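Side-chain contacts in cell division protein FtsI/penicillin binding protein 2 (Legionella pneumophila subsp. pneumophila ATCC 43290, PDB 4ZTK), which probably cross-links peptidoglycan as a penicillin-binding D,D-transpeptidase in the cell-division machinery, its transpeptidase domain belonging to the serine beta-lactamase clan: residues Arg152-Leu155 and Thr156-Gly159; Phe206-Gly209 and Asn210-Ile213; His19-Pro22 and Arg23-Gln26. One frame throughout, in Å; residues are numbered along the deposited sequence.

Contact 1 of 3, residues Arg152-Leu155 and Thr156-Gly159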
loop_
_atom_site.group_PDB
_atom_site.type_symbol
_atom_site.label_atom_id
_atom_site.label_comp_id
_atom_site.label_asym_id
_atom_site.label_seq_id
_atom_site.Cartn_x
_atom_site.Cartn_y
_atom_site.Cartn_z
ATOM N N ARG A 152 12.251 -11.070 -8.164
ATOM C CA ARG A 152 12.979 -9.836 -8.445
ATOM C C ARG A 152 12.523 -9.178 -9.750
ATOM O O ARG A 152 12.317 -7.969 -9.798
ATOM C CB ARG A 152 14.488 -10.076 -8.480
ATOM C CG ARG A 152 15.124 -10.263 -7.116
ATOM C CD ARG A 152 16.635 -10.103 -7.210
ATOM N NE ARG A 152 17.003 -8.752 -7.621
ATOM C CZ ARG A 152 18.234 -8.377 -7.947
ATOM N NH1 ARG A 152 19.226 -9.255 -7.918
ATOM N NH2 ARG A 152 18.471 -7.124 -8.312
ATOM N N LYS A 153 12.369 -9.979 -10.800
ATOM C CA LYS A 153 11.961 -9.462 -12.102
ATOM C C LYS A 153 10.550 -8.886 -12.076
ATOM O O LYS A 153 10.319 -7.765 -12.534
ATOM C CB LYS A 153 12.055 -10.552 -13.170
ATOM C CG LYS A 153 11.377 -10.186 -14.483
ATOM C CD LYS A 153 11.656 -11.227 -15.560
ATOM C CE LYS A 153 10.867 -10.932 -16.826
ATOM N NZ LYS A 153 9.395 -10.926 -16.571
ATOM N N LYS A 154 9.606 -9.650 -11.542
ATOM C CA LYS A 154 8.215 -9.220 -11.556
ATOM C C LYS A 154 7.978 -8.013 -10.649
ATOM O O LYS A 154 7.231 -7.105 -11.009
ATOM C CB LYS A 154 7.265 -10.374 -11.216
ATOM C CG LYS A 154 5.787 -10.029 -11.385
ATOM C CD LYS A 154 5.469 -9.584 -12.808
ATOM C CE LYS A 154 5.749 -10.687 -13.812
ATOM N NZ LYS A 154 5.598 -10.197 -15.208
ATOM N N LEU A 155 8.621 -7.985 -9.485
ATOM C CA LEU A 155 8.458 -6.837 -8.592
ATOM C C LEU A 155 9.119 -5.584 -9.171
ATOM O O LEU A 155 8.636 -4.468 -8.968
ATOM C CB LEU A 155 8.976 -7.131 -7.182
ATOM C CG LEU A 155 7.871 -7.512 -6.189
ATOM C CD1 LEU A 155 7.153 -8.784 -6.626
ATOM C CD2 LEU A 155 8.422 -7.656 -4.778
ATOM N N THR A 156 10.213 -5.776 -9.902
ATOM C CA THR A 156 10.866 -4.668 -10.585
ATOM C C THR A 156 9.915 -4.085 -11.625
ATOM O O THR A 156 9.774 -2.868 -11.740
ATOM C CB THR A 156 12.194 -5.110 -11.244
ATOM O OG1 THR A 156 13.158 -5.383 -10.220
ATOM C CG2 THR A 156 12.745 -4.019 -12.174
ATOM N N GLU A 157 9.245 -4.964 -12.358
ATOM C CA GLU A 157 8.254 -4.542 -13.340
ATOM C C GLU A 157 7.072 -3.795 -12.725
ATOM O O GLU A 157 6.429 -2.990 -13.399
ATOM C CB GLU A 157 7.763 -5.743 -14.149
ATOM C CG GLU A 157 8.805 -6.275 -15.118
ATOM C CD GLU A 157 8.332 -7.501 -15.875
ATOM O OE1 GLU A 157 9.140 -8.078 -16.633
ATOM O OE2 GLU A 157 7.157 -7.889 -15.712
ATOM N N PHE A 158 6.774 -4.070 -11.457
ATOM C CA PHE A 158 5.728 -3.345 -10.738
ATOM C C PHE A 158 6.198 -1.985 -10.213
ATOM O O PHE A 158 5.414 -1.242 -9.614
ATOM C CB PHE A 158 5.191 -4.170 -9.563
ATOM C CG PHE A 158 4.079 -5.110 -9.938
ATOM C CD1 PHE A 158 2.844 -4.620 -10.329
ATOM C CD2 PHE A 158 4.265 -6.484 -9.875
ATOM C CE1 PHE A 158 1.811 -5.482 -10.665
ATOM C CE2 PHE A 158 3.237 -7.356 -10.210
ATOM C CZ PHE A 158 2.009 -6.854 -10.609
ATOM N N GLY A 159 7.477 -1.674 -10.415
ATOM C CA GLY A 159 8.013 -0.389 -10.003
ATOM C C GLY A 159 8.777 -0.432 -8.692
ATOM O O GLY A 159 9.103 0.612 -8.129
#
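Lys153 and Lys154 both reach forward along the last turns of helix 148-157 to one carboxylate, that of Glu157. Lys153 is extended as far as CE, with CG anti to its backbone N (chi1 168°), and bends only at the last torsion. Its NZ lies 2.9 Å from Glu157 OE1, above the carboxylate plane. Lys154 folds at chi2 and chi3, which curls its NZ back to 2.8 Å from Glu157 OE2, on the syn side but 26° out of the carboxylate plane. The two salt bridges thus use different oxygens. Glu157 runs straight beyond CG. The bent Lys154 chain also lies against the Phe158 ring, with Lys154 CG 3.9 Å from Phe158 CE2. Thr156 turns its hydroxyl back to the helix, and OG1 donates to Arg152 O at 2.8 Å. Thr156 N donates to the same oxygen from the opposite face of the carbonyl plane. The helix closes in a Schellman motif at Gly159, which has positive phi. Phe158 packs edge-to-face on Phe85. Two ammonium groups round one carboxylate should help keep Glu157 ionised, and the two bonds probably limit rotation of the carboxylate.

Contact 2 of 3, residues Phe206-Gly209 and Asn210-Ile213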
loop_
_atom_site.group_PDB
_atom_site.type_symbol
_atom_site.label_atom_id
_atom_site.label_comp_id
_atom_site.label_asym_id
_atom_site.label_seq_id
_atom_site.Cartn_x
_atom_site.Cartn_y
_atom_site.Cartn_z
ATOM N N PHE A 206 0.845 1.764 -17.364
ATOM C CA PHE A 206 0.901 3.036 -18.073
ATOM C C PHE A 206 2.321 3.438 -18.479
ATOM O O PHE A 206 2.583 3.715 -19.650
ATOM C CB PHE A 206 0.316 4.106 -17.152
ATOM C CG PHE A 206 0.477 3.778 -15.689
ATOM C CD1 PHE A 206 1.620 4.154 -14.998
ATOM C CD2 PHE A 206 -0.503 3.065 -15.011
ATOM C CE1 PHE A 206 1.776 3.840 -13.664
ATOM C CE2 PHE A 206 -0.351 2.750 -13.682
ATOM C CZ PHE A 206 0.788 3.141 -13.006
ATOM N N ASP A 207 3.230 3.456 -17.504
ATOM C CA ASP A 207 4.618 3.874 -17.719
ATOM C C ASP A 207 5.358 2.994 -18.730
ATOM O O ASP A 207 6.395 3.388 -19.263
ATOM C CB ASP A 207 5.386 3.906 -16.390
ATOM C CG ASP A 207 4.875 4.979 -15.441
ATOM O OD1 ASP A 207 4.269 5.961 -15.920
ATOM O OD2 ASP A 207 5.084 4.845 -14.215
ATOM N N ARG A 208 4.825 1.803 -18.981
ATOM C CA ARG A 208 5.375 0.915 -19.995
ATOM C C ARG A 208 4.458 0.822 -21.212
ATOM O O ARG A 208 4.300 -0.250 -21.799
ATOM C CB ARG A 208 5.638 -0.476 -19.420
ATOM C CG ARG A 208 6.911 -0.575 -18.598
ATOM C CD ARG A 208 7.225 -2.024 -18.280
ATOM N NE ARG A 208 7.169 -2.856 -19.479
ATOM C CZ ARG A 208 7.218 -4.184 -19.472
ATOM N NH1 ARG A 208 7.157 -4.858 -20.613
ATOM N NH2 ARG A 208 7.325 -4.840 -18.324
ATOM N N GLY A 209 3.861 1.950 -21.586
ATOM C CA GLY A 209 2.985 2.013 -22.743
ATOM C C GLY A 209 1.750 1.148 -22.591
ATOM O O GLY A 209 1.266 0.566 -23.561
ATOM N N ASN A 210 1.244 1.074 -21.363
ATOM C CA ASN A 210 0.099 0.230 -21.022
ATOM C C ASN A 210 0.312 -1.247 -21.361
ATOM O O ASN A 210 -0.568 -1.904 -21.917
ATOM C CB ASN A 210 -1.197 0.765 -21.646
ATOM C CG ASN A 210 -2.345 0.813 -20.650
ATOM O OD1 ASN A 210 -2.439 1.735 -19.837
ATOM N ND2 ASN A 210 -3.221 -0.184 -20.708
ATOM N N SER A 211 1.491 -1.758 -21.018
ATOM C CA SER A 211 1.791 -3.174 -21.181
ATOM C C SER A 211 1.237 -3.968 -20.006
ATOM O O SER A 211 1.212 -3.482 -18.878
ATOM C CB SER A 211 3.301 -3.391 -21.285
ATOM O OG SER A 211 3.826 -2.759 -22.440
ATOM N N ALA A 212 0.796 -5.193 -20.275
ATOM C CA ALA A 212 0.307 -6.075 -19.225
ATOM C C ALA A 212 1.470 -6.600 -18.396
ATOM O O ALA A 212 2.324 -7.323 -18.904
ATOM C CB ALA A 212 -0.483 -7.230 -19.826
ATOM N N ILE A 213 1.506 -6.223 -17.121
ATOM C CA ILE A 213 2.524 -6.722 -16.203
ATOM C C ILE A 213 2.152 -8.122 -15.725
ATOM O O ILE A 213 3.009 -8.995 -15.605
ATOM C CB ILE A 213 2.707 -5.781 -14.996
ATOM C CG1 ILE A 213 3.113 -4.390 -15.478
ATOM C CG2 ILE A 213 3.752 -6.328 -14.039
ATOM C CD1 ILE A 213 4.319 -4.401 -16.405
#
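Arg208 lays its guanidinium over Ser211, whose CB sits over one face of the group, 4.2 Å from Arg208 NH1. The arginine chain leaves with CG beside its backbone N (chi1 -79°) and bends at chi3. This carries the guanidinium past Ser211 to the end of Ile213, where Arg208 NH2 comes within 3.6 Å of Ile213 CD1. The polar link is made by the serine hydroxyl. Ser211 OG donates to Arg208 O at 2.6 Å, with a C=O...donor angle of 165°. The hydroxyl reaches that oxygen because OG stands beside the serine's own backbone N (chi1 -64°). Ser211 N adds a weak bond to the same carbonyl oxygen, at 3.3 Å from Arg208 O. Earlier in the turn, Asn210 N makes a weak bond to Phe206 O at 3.4 Å. Gly209 and Asn210 both have positive phi, and the chain turns through them into strand 211-212. Asn210 and Ser211 both face Ser205 in a G1 beta bulge, where the turn joins strands 204-205 and 211-212 of a small antiparallel sheet. Phe206 and Ile213 both pack on Ile198 of helix 189-200. Arg208 and Ile213 also touch Glu157 of helix 148-157.

Contact 3 of 3, residues His19-Pro22 and Arg23-Gln26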
loop_
_atom_site.group_PDB
_atom_site.type_symbol
_atom_site.label_atom_id
_atom_site.label_comp_id
_atom_site.label_asym_id
_atom_site.label_seq_id
_atom_site.Cartn_x
_atom_site.Cartn_y
_atom_site.Cartn_z
ATOM N N HIS A 19 -0.391 17.288 -11.812
ATOM C CA HIS A 19 -1.726 16.811 -12.176
ATOM C C HIS A 19 -2.763 16.966 -11.062
ATOM O O HIS A 19 -3.833 16.358 -11.114
ATOM C CB HIS A 19 -1.660 15.347 -12.616
ATOM C CG HIS A 19 -0.607 15.071 -13.643
ATOM N ND1 HIS A 19 -0.773 15.367 -14.979
ATOM C CD2 HIS A 19 0.627 14.526 -13.529
ATOM C CE1 HIS A 19 0.312 15.016 -15.644
ATOM N NE2 HIS A 19 1.178 14.502 -14.787
ATOM N N LEU A 20 -2.449 17.789 -10.069
ATOM C CA LEU A 20 -3.281 17.916 -8.873
ATOM C C LEU A 20 -4.709 18.390 -9.140
ATOM O O LEU A 20 -4.935 19.298 -9.936
ATOM C CB LEU A 20 -2.602 18.833 -7.851
ATOM C CG LEU A 20 -1.896 18.142 -6.682
ATOM C CD1 LEU A 20 -1.064 16.956 -7.152
ATOM C CD2 LEU A 20 -1.028 19.135 -5.935
ATOM N N ASP A 21 -5.666 17.757 -8.466
ATOM C CA ASP A 21 -7.071 18.148 -8.543
ATOM C C ASP A 21 -7.521 18.825 -7.249
ATOM O O ASP A 21 -7.559 18.191 -6.193
ATOM C CB ASP A 21 -7.959 16.934 -8.821
ATOM C CG ASP A 21 -9.434 17.289 -8.835
ATOM O OD1 ASP A 21 -9.797 18.295 -9.484
ATOM O OD2 ASP A 21 -10.229 16.576 -8.190
ATOM N N PRO A 22 -7.871 20.118 -7.336
ATOM C CA PRO A 22 -8.229 20.967 -6.191
ATOM C C PRO A 22 -9.331 20.397 -5.295
ATOM O O PRO A 22 -9.279 20.597 -4.082
ATOM C CB PRO A 22 -8.690 22.277 -6.850
ATOM C CG PRO A 22 -8.906 21.947 -8.293
ATOM C CD PRO A 22 -7.939 20.858 -8.605
ATOM N N ARG A 23 -10.308 19.709 -5.874
ATOM C CA ARG A 23 -11.360 19.076 -5.079
ATOM C C ARG A 23 -10.802 17.913 -4.252
ATOM O O ARG A 23 -11.116 17.769 -3.065
ATOM C CB ARG A 23 -12.491 18.578 -5.979
ATOM C CG ARG A 23 -13.652 17.954 -5.220
ATOM C CD ARG A 23 -14.319 16.847 -6.027
ATOM N NE ARG A 23 -15.435 16.238 -5.306
ATOM C CZ ARG A 23 -15.984 15.070 -5.626
ATOM N NH1 ARG A 23 -15.516 14.373 -6.654
ATOM N NH2 ARG A 23 -16.997 14.593 -4.913
HETATM N N MSE A 24 -9.977 17.081 -4.879
HETATM C CA MSE A 24 -9.368 15.954 -4.178
HETATM C C MSE A 24 -8.381 16.447 -3.132
HETATM O O MSE A 24 -8.310 15.906 -2.028
HETATM C CB MSE A 24 -8.658 15.014 -5.153
HETATM C CG MSE A 24 -9.575 14.217 -6.066
HETATM SE SE MSE A 24 -10.890 13.115 -5.129
HETATM C CE MSE A 24 -9.799 12.442 -3.657
ATOM N N GLN A 25 -7.625 17.482 -3.490
ATOM C CA GLN A 25 -6.611 18.040 -2.607
ATOM C C GLN A 25 -7.207 18.534 -1.296
ATOM O O GLN A 25 -6.671 18.277 -0.221
ATOM C CB GLN A 25 -5.874 19.188 -3.297
ATOM C CG GLN A 25 -4.736 19.749 -2.479
ATOM C CD GLN A 25 -3.670 18.709 -2.190
ATOM O OE1 GLN A 25 -3.516 17.742 -2.930
ATOM N NE2 GLN A 25 -2.929 18.906 -1.109
ATOM N N GLN A 26 -8.324 19.242 -1.393
ATOM C CA GLN A 26 -8.984 19.784 -0.216
ATOM C C GLN A 26 -9.515 18.671 0.687
ATOM O O GLN A 26 -9.437 18.765 1.910
ATOM C CB GLN A 26 -10.105 20.731 -0.640
ATOM C CG GLN A 26 -10.757 21.453 0.508
ATOM C CD GLN A 26 -11.389 22.762 0.082
ATOM O OE1 GLN A 26 -10.721 23.644 -0.465
ATOM N NE2 GLN A 26 -12.685 22.895 0.328
#
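Asp21 caps the start of helix 22-38, whose first turn holds Met24, a selenomethionine, and Gln25. This is an N-cap. The side-chain capping bond is weak: Met24 N donates to Asp21 OD2 at 3.4 Å. The carboxylate comes to the helix end because its CG is anti to the backbone N (chi1 177°). A negative group here should interact favourably with the helix dipole.

The backbone bonds are firmer. Gln25 N donates to Asp21 O at 2.8 Å, with an N-H...acceptor angle of 160°. Gln26 N follows with a bond to Pro22 O at 3.2 Å. Pro22 suits the first turn, where its lack of an N-H costs no helix bond.

The remaining contacts are packing. Leu20 crosses the amide end of Gln25, with Leu20 CG 4.1 Å from Gln25 OE1. That glutamine bends at chi2, and its NE2 donates to Phe59 O and to Glu29 OE2. Met24 lies on Ala58 and Tyr274 and Arg23 on Tyr274, so the first turn of the helix packs against strands 56-63 and 274-281 of the five-stranded sheet, and the backbone of Asp21 bonds to Ile57. At the cap itself, Met24 CG rests 3.2 Å from Asp21 OD2.

In the fold
Contacts 1 and 2 adjoin, with centres about 12 Å apart. Contact 3 stands apart, its centre about 30 and 25 Å from those of contacts 1 and 2. Between the first two, Lys154 NZ probably donates to Ile213 O at 2.9 Å, and Phe158 CZ packs 3.9 Å from Ile213 CG2. The end of helix 148-157 is thereby joined to the small sheet of contact 2. Contact 3 packs instead against strands 56-63 and 274-281, its nearest atoms about 9 Å from contact 2 and about 17 Å from contact 1. The likely active site is the SxxK serine Ser80 with Lys83, beside Lys248. Contact 1 packs on Ile82 and on Phe85 of helix 83-92, which carries Lys83.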